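Local coordinates for protein ureidoglycolate hydrolase (Arabidopsis thaliana, PDB 4PXB) that hydrolyses (S)-ureidoglycolate to glyoxylate, ammonium and carbon dioxide with the aid of two manganese ions per subunit, completing plant purine breakdown, at residues F204-I209 / A376-L381; G90-A95 / T135-T140; V225-A230 / R307-A312. The protein carries 1 engineered substitution. All coordinates share one frame; numbering follows the deposited sequence.

Contact 1: F204-I209 / A376-L381. With MN (manganese (II) ion), chain C; UGC ((2S)-(carbamoylamino)(hydroxy)ethanoic acid), chain E.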
loop_
_atom_site.group_PDB
_atom_site.type_symbol
_atom_site.label_atom_id
_atom_site.label_comp_id
_atom_site.label_asym_id
_atom_site.label_seq_id
_atom_site.Cartn_x
_atom_site.Cartn_y
_atom_site.Cartn_z
ATOM N N PHE A 204 8.828 -30.701 23.401
ATOM C CA PHE A 204 9.212 -29.909 22.236
ATOM C C PHE A 204 10.163 -28.765 22.617
ATOM O O PHE A 204 9.896 -28.022 23.565
ATOM C CB PHE A 204 7.978 -29.341 21.502
ATOM C CG PHE A 204 8.345 -28.367 20.405
ATOM C CD1 PHE A 204 8.677 -28.820 19.138
ATOM C CD2 PHE A 204 8.409 -27.004 20.660
ATOM C CE1 PHE A 204 9.042 -27.931 18.135
ATOM C CE2 PHE A 204 8.788 -26.104 19.660
ATOM C CZ PHE A 204 9.099 -26.571 18.400
ATOM N N LEU A 205 11.244 -28.605 21.850
ATOM C CA LEU A 205 12.236 -27.545 22.078
ATOM C C LEU A 205 12.384 -26.650 20.859
ATOM O O LEU A 205 12.404 -27.140 19.734
ATOM C CB LEU A 205 13.614 -28.165 22.325
ATOM C CG LEU A 205 13.728 -29.280 23.350
ATOM C CD1 LEU A 205 15.157 -29.798 23.371
ATOM C CD2 LEU A 205 13.326 -28.760 24.705
ATOM N N GLU A 206 12.544 -25.345 21.068
ATOM C CA GLU A 206 12.842 -24.465 19.947
ATOM C C GLU A 206 14.069 -23.627 20.257
ATOM O O GLU A 206 14.104 -22.920 21.265
ATOM C CB GLU A 206 11.645 -23.566 19.629
ATOM C CG GLU A 206 11.872 -22.591 18.474
ATOM C CD GLU A 206 10.581 -21.946 17.973
ATOM O OE1 GLU A 206 9.537 -22.046 18.667
ATOM O OE2 GLU A 206 10.605 -21.331 16.878
ATOM N N LEU A 207 15.087 -23.723 19.402
ATOM C CA LEU A 207 16.245 -22.834 19.490
ATOM C C LEU A 207 15.931 -21.570 18.683
ATOM O O LEU A 207 15.399 -21.653 17.572
ATOM C CB LEU A 207 17.491 -23.555 18.944
ATOM C CG LEU A 207 18.754 -22.739 18.644
ATOM C CD1 LEU A 207 19.367 -22.182 19.927
ATOM C CD2 LEU A 207 19.779 -23.585 17.865
ATOM N N HIS A 208 16.226 -20.395 19.237
ATOM C CA HIS A 208 15.860 -19.159 18.561
ATOM C C HIS A 208 16.759 -18.008 18.998
ATOM O O HIS A 208 17.201 -17.974 20.148
ATOM C CB HIS A 208 14.393 -18.821 18.876
ATOM C CG HIS A 208 13.753 -17.913 17.869
ATOM N ND1 HIS A 208 14.072 -16.580 17.763
ATOM C CD2 HIS A 208 12.811 -18.164 16.932
ATOM C CE1 HIS A 208 13.344 -16.036 16.794
ATOM N NE2 HIS A 208 12.577 -16.976 16.281
ATOM N N ILE A 209 17.042 -17.061 18.103
ATOM C CA ILE A 209 17.757 -15.865 18.548
ATOM C C ILE A 209 16.881 -15.143 19.563
ATOM O O ILE A 209 15.653 -15.218 19.490
ATOM C CB ILE A 209 18.142 -14.908 17.385
ATOM C CG1 ILE A 209 16.899 -14.442 16.612
ATOM C CG2 ILE A 209 19.123 -15.574 16.461
ATOM C CD1 ILE A 209 17.169 -13.215 15.722
ATOM N N ALA A 376 8.595 -12.011 22.000
ATOM C CA ALA A 376 8.055 -12.492 20.735
ATOM C C ALA A 376 7.261 -13.760 20.972
ATOM O O ALA A 376 7.463 -14.455 21.978
ATOM C CB ALA A 376 9.184 -12.773 19.755
ATOM N N TYR A 377 6.353 -14.070 20.052
ATOM C CA TYR A 377 5.666 -15.358 20.102
ATOM C C TYR A 377 6.390 -16.310 19.163
ATOM O O TYR A 377 7.207 -15.878 18.338
ATOM C CB TYR A 377 4.163 -15.219 19.746
ATOM C CG TYR A 377 3.892 -14.571 18.403
ATOM C CD1 TYR A 377 3.480 -13.244 18.319
ATOM C CD2 TYR A 377 4.030 -15.291 17.218
ATOM C CE1 TYR A 377 3.219 -12.651 17.090
ATOM C CE2 TYR A 377 3.779 -14.703 15.984
ATOM C CZ TYR A 377 3.376 -13.384 15.931
ATOM O OH TYR A 377 3.129 -12.795 14.712
ATOM N N HIS A 378 6.126 -17.602 19.309
ATOM C CA HIS A 378 6.852 -18.632 18.570
ATOM C C HIS A 378 5.944 -19.821 18.423
ATOM O O HIS A 378 4.941 -19.927 19.130
ATOM C CB HIS A 378 8.077 -19.102 19.363
ATOM C CG HIS A 378 9.050 -18.013 19.681
ATOM N ND1 HIS A 378 9.987 -17.559 18.780
ATOM C CD2 HIS A 378 9.234 -17.295 20.818
ATOM C CE1 HIS A 378 10.703 -16.605 19.339
ATOM N NE2 HIS A 378 10.272 -16.424 20.578
ATOM N N ASP A 379 6.309 -20.744 17.543
ATOM C CA ASP A 379 5.562 -21.985 17.421
ATOM C C ASP A 379 5.509 -22.735 18.762
ATOM O O ASP A 379 4.545 -23.464 19.045
ATOM C CB ASP A 379 6.165 -22.848 16.306
ATOM C CG ASP A 379 5.958 -22.235 14.926
ATOM O OD1 ASP A 379 4.779 -22.113 14.500
ATOM O OD2 ASP A 379 6.962 -21.869 14.265
ATOM N N SER A 380 6.533 -22.522 19.589
ATOM C CA SER A 380 6.587 -23.093 20.936
ATOM C C SER A 380 5.342 -22.737 21.732
ATOM O O SER A 380 4.893 -23.517 22.573
ATOM C CB SER A 380 7.810 -22.567 21.686
ATOM O OG SER A 380 9.004 -23.074 21.114
ATOM N N LEU A 381 4.799 -21.549 21.485
ATOM C CA LEU A 381 3.593 -21.115 22.193
ATOM C C LEU A 381 2.456 -22.112 21.986
ATOM O O LEU A 381 1.736 -22.458 22.927
ATOM C CB LEU A 381 3.169 -19.721 21.729
ATOM C CG LEU A 381 1.882 -19.146 22.329
ATOM C CD1 LEU A 381 2.045 -18.961 23.822
ATOM C CD2 LEU A 381 1.560 -17.809 21.654
HETATM MN MN MN C . 10.820 -16.542 14.776
HETATM O O3 UGC E . 6.083 -11.058 15.827
HETATM C C3 UGC E . 6.656 -12.071 16.292
HETATM O O4 UGC E . 6.592 -12.355 17.540
HETATM C C2 UGC E . 7.519 -12.896 15.410
HETATM O O2 UGC E . 7.158 -13.047 14.100
HETATM N N2 UGC E . 7.878 -14.142 16.017
HETATM C C1 UGC E . 9.282 -13.992 16.281
HETATM O O1 UGC E . 9.789 -12.916 15.949
HETATM N N1 UGC E . 10.061 -15.026 16.898
HETATM O O HOH W 1 8.500 -20.322 15.750
HETATM O O HOH W 2 9.485 -17.974 16.030
HETATM O O HOH W 3 8.707 -15.435 13.904
#
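Carboxylate oxygen OE1 of E206 is gripped twice by S380. S380 OG donates to the anti lone pair of E206 OE1 over 2.7 Å, and S380 N, 3.2 Å from the same oxygen, meets it nearly along its C-O bond. Because the glutamate runs out extended, CG anti to the backbone N (chi1 179°), its carboxylate reaches S380 of helix 379-383. The other oxygen, OE2, takes a bond from water 1, which also donates to OD2 of D379 and accepts from the D379 backbone N; the water thus joins two acidic groups, while S149 OG holds D379 OD1. S380 OG lies at the edge of the F204 ring, 3.4 Å from F204 CE2. Further along strand 201-209, H208 pairs edge-to-face with H378 of the facing loop, the edge of H378 turned to the face of H208, with planes 66° apart. H208 is fixed through both ring nitrogens: ND1 donates in its ring plane to I209 O (2.7 Å), while NE2 binds manganese at 2.4 Å. Y377 N donates to O4 of the substrate at 3.1 Å, and O4 also sits over the centre of the tyrosine ring. Strand-end histidine and substrate-binding loop together form one wall of the dinuclear M20-family active site.

Contact 2: G90-A95 / T135-T140; sequences GSHIDA and TSAEPT. Engineered in segment 135-140: A137 (natural residue Glu). With MN (manganese (II) ion), chain C; MN (manganese (II) ion), chain D; UGC ((2S)-(carbamoylamino)(hydroxy)ethanoic acid), chain E.
D94 presents both carboxylate oxygens to the loop 135-140. D94 OD1 accepts from the A137 backbone N at 3.0 Å in an almost straight bond (177°), on its syn side. D94 OD2 takes two donors: S136 OG, 2.7 Å away and well above the carboxylate plane, and the E138 backbone N at 2.9 Å on the syn side. With CG between the backbone N and the carbonyl carbon (chi1 62°), the carboxylate also stays beside H92, whose ND1 makes weak bonds to D94 OD1 and D94 O. Replacing D94 with an alanine would probably leave S136 OG and the amides of A137 and E138 without their acceptor, freeing the metal-binding loop to shift. The other ring nitrogen of H92, NE2, binds the first manganese at 2.3 Å, and E138 OE2 holds the second, also at 2.3 Å. E138 reaches it by bending at chi2 (-72°), while its OE1 is hydrogen-bonded by N294 of the second subunit. A137 is an engineered residue, glutamate in the natural protein; its CB lies over one face of the H92 ring, offset toward the rim, 3.8 Å from the centroid, a CH-pi contact. D103 bridges the two ions and water 3 lies between them. By tying both loops together, the buried D94 carboxylate probably fixes where a ligand of each metal stands relative to the other, and its negative charge may polarise the H92 imidazole.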
loop_
_atom_site.group_PDB
_atom_site.type_symbol
_atom_site.label_atom_id
_atom_site.label_comp_id
_atom_site.label_asym_id
_atom_site.label_seq_id
_atom_site.Cartn_x
_atom_site.Cartn_y
_atom_site.Cartn_z
ATOM N N GLY A 90 12.200 -27.652 16.545
ATOM C CA GLY A 90 12.119 -27.015 15.247
ATOM C C GLY A 90 11.682 -25.572 15.286
ATOM O O GLY A 90 11.480 -24.999 16.361
ATOM N N SER A 91 11.535 -24.987 14.101
ATOM C CA SER A 91 11.194 -23.583 13.987
ATOM C C SER A 91 10.672 -23.315 12.580
ATOM O O SER A 91 10.267 -24.239 11.873
ATOM C CB SER A 91 12.422 -22.719 14.290
ATOM O OG SER A 91 12.038 -21.404 14.644
ATOM N N HIS A 92 10.686 -22.056 12.164
ATOM C CA HIS A 92 10.105 -21.703 10.877
ATOM C C HIS A 92 11.185 -21.124 9.979
ATOM O O HIS A 92 12.273 -20.798 10.446
ATOM C CB HIS A 92 9.022 -20.659 11.100
ATOM C CG HIS A 92 9.551 -19.372 11.634
ATOM N ND1 HIS A 92 9.771 -18.267 10.827
ATOM C CD2 HIS A 92 9.933 -19.005 12.878
ATOM C CE1 HIS A 92 10.257 -17.281 11.560
ATOM N NE2 HIS A 92 10.361 -17.707 12.808
ATOM N N ILE A 93 10.907 -21.000 8.687
ATOM C CA ILE A 93 11.865 -20.332 7.814
ATOM C C ILE A 93 11.240 -19.191 7.024
ATOM O O ILE A 93 11.929 -18.523 6.246
ATOM C CB ILE A 93 12.565 -21.304 6.839
ATOM C CG1 ILE A 93 11.540 -21.944 5.891
ATOM C CG2 ILE A 93 13.395 -22.340 7.613
ATOM C CD1 ILE A 93 12.182 -22.832 4.822
ATOM N N ASP A 94 9.946 -18.950 7.211
ATOM C CA ASP A 94 9.358 -17.798 6.535
ATOM C C ASP A 94 9.875 -16.507 7.166
ATOM O O ASP A 94 10.316 -16.509 8.325
ATOM C CB ASP A 94 7.821 -17.862 6.431
ATOM C CG ASP A 94 7.116 -17.881 7.777
ATOM O OD1 ASP A 94 7.697 -18.353 8.775
ATOM O OD2 ASP A 94 5.937 -17.452 7.824
ATOM N N ALA A 95 9.873 -15.434 6.378
ATOM C CA ALA A 95 10.453 -14.153 6.778
ATOM C C ALA A 95 9.537 -13.026 6.357
ATOM O O ALA A 95 9.126 -12.953 5.189
ATOM C CB ALA A 95 11.817 -13.957 6.121
ATOM N N THR A 135 5.236 -24.927 8.857
ATOM C CA THR A 135 4.945 -24.454 7.508
ATOM C C THR A 135 5.039 -22.934 7.410
ATOM O O THR A 135 5.390 -22.394 6.363
ATOM C CB THR A 135 3.563 -24.959 7.001
ATOM O OG1 THR A 135 3.499 -24.846 5.573
ATOM C CG2 THR A 135 2.408 -24.172 7.636
ATOM N N SER A 136 4.765 -22.250 8.517
ATOM C CA SER A 136 4.842 -20.787 8.573
ATOM C C SER A 136 4.615 -20.340 10.007
ATOM O O SER A 136 3.741 -20.882 10.691
ATOM C CB SER A 136 3.750 -20.165 7.687
ATOM O OG SER A 136 3.563 -18.788 7.982
ATOM N N ALA A 137 5.389 -19.364 10.474
ATOM C CA ALA A 137 5.109 -18.754 11.769
ATOM C C ALA A 137 4.620 -17.313 11.612
ATOM O O ALA A 137 3.917 -16.793 12.488
ATOM C CB ALA A 137 6.333 -18.809 12.676
ATOM N N GLU A 138 4.966 -16.672 10.495
ATOM C CA GLU A 138 4.661 -15.250 10.326
ATOM C C GLU A 138 3.273 -15.025 9.735
ATOM O O GLU A 138 2.809 -15.815 8.908
ATOM C CB GLU A 138 5.703 -14.580 9.438
ATOM C CG GLU A 138 7.139 -14.794 9.906
ATOM C CD GLU A 138 7.482 -14.002 11.165
ATOM O OE1 GLU A 138 6.575 -13.489 11.871
ATOM O OE2 GLU A 138 8.688 -13.897 11.457
ATOM N N PRO A 139 2.613 -13.934 10.149
ATOM C CA PRO A 139 1.222 -13.672 9.753
ATOM C C PRO A 139 1.123 -12.928 8.424
ATOM O O PRO A 139 0.039 -12.499 8.056
ATOM C CB PRO A 139 0.712 -12.771 10.883
ATOM C CG PRO A 139 1.946 -11.977 11.290
ATOM C CD PRO A 139 3.119 -12.942 11.123
ATOM N N THR A 140 2.236 -12.803 7.708
ATOM C CA THR A 140 2.327 -11.953 6.518
ATOM C C THR A 140 1.265 -12.199 5.455
ATOM O O THR A 140 0.644 -11.246 4.957
ATOM C CB THR A 140 3.705 -12.102 5.867
ATOM O OG1 THR A 140 4.706 -11.888 6.869
ATOM C CG2 THR A 140 3.892 -11.106 4.699
HETATM MN MN MN C . 10.820 -16.542 14.776
HETATM MN MN MN D . 9.640 -13.274 13.418
HETATM O O3 UGC E . 6.083 -11.058 15.827
HETATM C C3 UGC E . 6.656 -12.071 16.292
HETATM O O4 UGC E . 6.592 -12.355 17.540
HETATM C C2 UGC E . 7.519 -12.896 15.410
HETATM O O2 UGC E . 7.158 -13.047 14.100
HETATM N N2 UGC E . 7.878 -14.142 16.017
HETATM C C1 UGC E . 9.282 -13.992 16.281
HETATM O O1 UGC E . 9.789 -12.916 15.949
HETATM N N1 UGC E . 10.061 -15.026 16.898
HETATM O O HOH W 4 6.398 -13.787 5.726
HETATM O O HOH W 2 9.485 -17.974 16.030
HETATM O O HOH W 3 8.707 -15.435 13.904
#

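Contact 3: V225-A230 / R307-A312; sequences VTAIAA and RDIDEA. With UGC ((2S)-(carbamoylamino)(hydroxy)ethanoic acid), chain E.
R307 sets off with CG anti to its carbonyl carbon (chi1 -38°) and then runs extended to NE, which carries the guanidinium away from the strand pair and into the substrate pocket, although R307 CB remains 3.5 Å from A230 O. There the two terminal nitrogens take one carboxylate oxygen each: R307 NH1 donates to substrate O4 at 2.7 Å and R307 NH2 to substrate O3 at 2.6 Å, with O3 near the guanidinium plane at its edge. D305 pairs with NE. Next to the arginine, A230 and D308 form an antiparallel hydrogen-bonded pair, where strands 222-239 and 295-308 meet: A230 N donates to D308 O at 2.9 Å, and the return bond from D308 N to A230 O is longer, 3.3 Å. The R307 CA adds a CA-H...O contact to that same A230 oxygen. Just beyond the pair the chain turns toward helix 311-332. D308 OD1 accepts from D310 N at 3.0 Å, an Asx turn, while OD2 is held by T279 and R313, and D310 occupies the N-cap position, its OD1 bonded to R313 N. I309 brings its CD1 back over A229 and A227, 3.9 Å from A229 CA and 4.5 Å from A227 CB.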
loop_
_atom_site.group_PDB
_atom_site.type_symbol
_atom_site.label_atom_id
_atom_site.label_comp_id
_atom_site.label_asym_id
_atom_site.label_seq_id
_atom_site.Cartn_x
_atom_site.Cartn_y
_atom_site.Cartn_z
ATOM N N VAL A 225 14.363 -20.163 28.376
ATOM C CA VAL A 225 13.081 -19.459 28.331
ATOM C C VAL A 225 12.050 -20.109 29.251
ATOM O O VAL A 225 11.797 -21.318 29.170
ATOM C CB VAL A 225 12.533 -19.387 26.883
ATOM C CG1 VAL A 225 11.151 -18.714 26.848
ATOM C CG2 VAL A 225 13.520 -18.618 25.988
ATOM N N THR A 226 11.455 -19.308 30.130
ATOM C CA THR A 226 10.527 -19.842 31.128
ATOM C C THR A 226 9.064 -19.604 30.770
ATOM O O THR A 226 8.175 -20.281 31.296
ATOM C CB THR A 226 10.787 -19.217 32.509
ATOM O OG1 THR A 226 10.542 -17.809 32.442
ATOM C CG2 THR A 226 12.230 -19.455 32.945
ATOM N N ALA A 227 8.818 -18.642 29.883
ATOM C CA ALA A 227 7.456 -18.289 29.497
ATOM C C ALA A 227 7.446 -17.472 28.213
ATOM O O ALA A 227 8.454 -16.870 27.856
ATOM C CB ALA A 227 6.774 -17.512 30.613
ATOM N N ILE A 228 6.300 -17.444 27.535
ATOM C CA ILE A 228 6.132 -16.670 26.307
ATOM C C ILE A 228 4.968 -15.681 26.487
ATOM O O ILE A 228 3.879 -16.079 26.893
ATOM C CB ILE A 228 5.857 -17.609 25.095
ATOM C CG1 ILE A 228 7.016 -18.606 24.928
ATOM C CG2 ILE A 228 5.654 -16.787 23.807
ATOM C CD1 ILE A 228 6.752 -19.745 23.948
ATOM N N ALA A 229 5.202 -14.404 26.187
ATOM C CA ALA A 229 4.192 -13.353 26.373
ATOM C C ALA A 229 2.925 -13.606 25.556
ATOM O O ALA A 229 2.957 -14.330 24.561
ATOM C CB ALA A 229 4.782 -11.987 26.028
ATOM N N ALA A 230 1.809 -13.010 25.976
ATOM C CA ALA A 230 0.513 -13.249 25.333
ATOM C C ALA A 230 0.272 -12.316 24.146
ATOM O O ALA A 230 0.190 -11.100 24.321
ATOM C CB ALA A 230 -0.614 -13.087 26.351
ATOM N N ARG A 307 0.673 -6.930 22.769
ATOM C CA ARG A 307 1.093 -8.050 23.605
ATOM C C ARG A 307 1.444 -7.589 25.009
ATOM O O ARG A 307 1.719 -6.405 25.241
ATOM C CB ARG A 307 2.343 -8.733 23.019
ATOM C CG ARG A 307 2.353 -8.814 21.502
ATOM C CD ARG A 307 3.619 -9.417 20.981
ATOM N NE ARG A 307 3.730 -9.195 19.538
ATOM C CZ ARG A 307 4.597 -9.835 18.767
ATOM N NH1 ARG A 307 5.427 -10.729 19.309
ATOM N NH2 ARG A 307 4.640 -9.582 17.471
ATOM N N ASP A 308 1.465 -8.539 25.938
ATOM C CA ASP A 308 1.954 -8.274 27.284
ATOM C C ASP A 308 2.232 -9.628 27.927
ATOM O O ASP A 308 1.621 -10.635 27.547
ATOM C CB ASP A 308 0.910 -7.486 28.096
ATOM C CG ASP A 308 1.498 -6.826 29.336
ATOM O OD1 ASP A 308 2.407 -7.417 29.961
ATOM O OD2 ASP A 308 1.055 -5.709 29.694
ATOM N N ILE A 309 3.161 -9.675 28.875
ATOM C CA ILE A 309 3.367 -10.925 29.612
ATOM C C ILE A 309 2.137 -11.201 30.474
ATOM O O ILE A 309 1.786 -12.359 30.727
ATOM C CB ILE A 309 4.675 -10.911 30.462
ATOM C CG1 ILE A 309 4.899 -12.261 31.157
ATOM C CG2 ILE A 309 4.648 -9.810 31.499
ATOM C CD1 ILE A 309 4.876 -13.457 30.217
ATOM N N ASP A 310 1.461 -10.129 30.891
ATOM C CA ASP A 310 0.244 -10.258 31.686
ATOM C C ASP A 310 -0.989 -10.208 30.785
ATOM O O ASP A 310 -1.265 -9.180 30.157
ATOM C CB ASP A 310 0.164 -9.144 32.726
ATOM C CG ASP A 310 -1.015 -9.317 33.666
ATOM O OD1 ASP A 310 -2.143 -8.948 33.286
ATOM O OD2 ASP A 310 -0.817 -9.852 34.779
ATOM N N GLU A 311 -1.735 -11.308 30.737
ATOM C CA GLU A 311 -2.857 -11.433 29.806
ATOM C C GLU A 311 -3.965 -10.410 30.064
ATOM O O GLU A 311 -4.530 -9.845 29.122
ATOM C CB GLU A 311 -3.427 -12.852 29.847
ATOM C CG GLU A 311 -4.436 -13.170 28.753
ATOM C CD GLU A 311 -4.905 -14.611 28.812
ATOM O OE1 GLU A 311 -4.482 -15.333 29.743
ATOM O OE2 GLU A 311 -5.689 -15.026 27.931
ATOM N N ALA A 312 -4.275 -10.170 31.336
ATOM C CA ALA A 312 -5.344 -9.240 31.691
ATOM C C ALA A 312 -5.016 -7.806 31.268
ATOM O O ALA A 312 -5.877 -7.095 30.743
ATOM C CB ALA A 312 -5.644 -9.307 33.187
HETATM O O3 UGC E . 6.083 -11.058 15.827
HETATM C C3 UGC E . 6.656 -12.071 16.292
HETATM O O4 UGC E . 6.592 -12.355 17.540
HETATM C C2 UGC E . 7.519 -12.896 15.410
HETATM O O2 UGC E . 7.158 -13.047 14.100
HETATM N N2 UGC E . 7.878 -14.142 16.017
HETATM C C1 UGC E . 9.282 -13.992 16.281
HETATM O O1 UGC E . 9.789 -12.916 15.949
HETATM N N1 UGC E . 10.061 -15.026 16.898
#

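In the fold
The three contacts converge on one bound ureidoglycolate. Contacts 1 and 2, with centres 11 Å apart, share the first manganese, to which H208 and H92 each give a ligand, and join directly where E206 OE2 meets S91 OG at 2.7 Å; strands 201-209 and 86-91 are neighbours. Contact 3 approaches from the carboxylate end of the substrate. It touches contact 1, R307 NH1 lying 3.3 Å from Y377 CD1, but not contact 2, whose nearest atoms are about 7 Å away. Metal ligands and the carboxylate-binding arginine are therefore brought together from separate strands and loops, and H244 and N294 of the second subunit, with Q211, also hydrogen-bond the substrate.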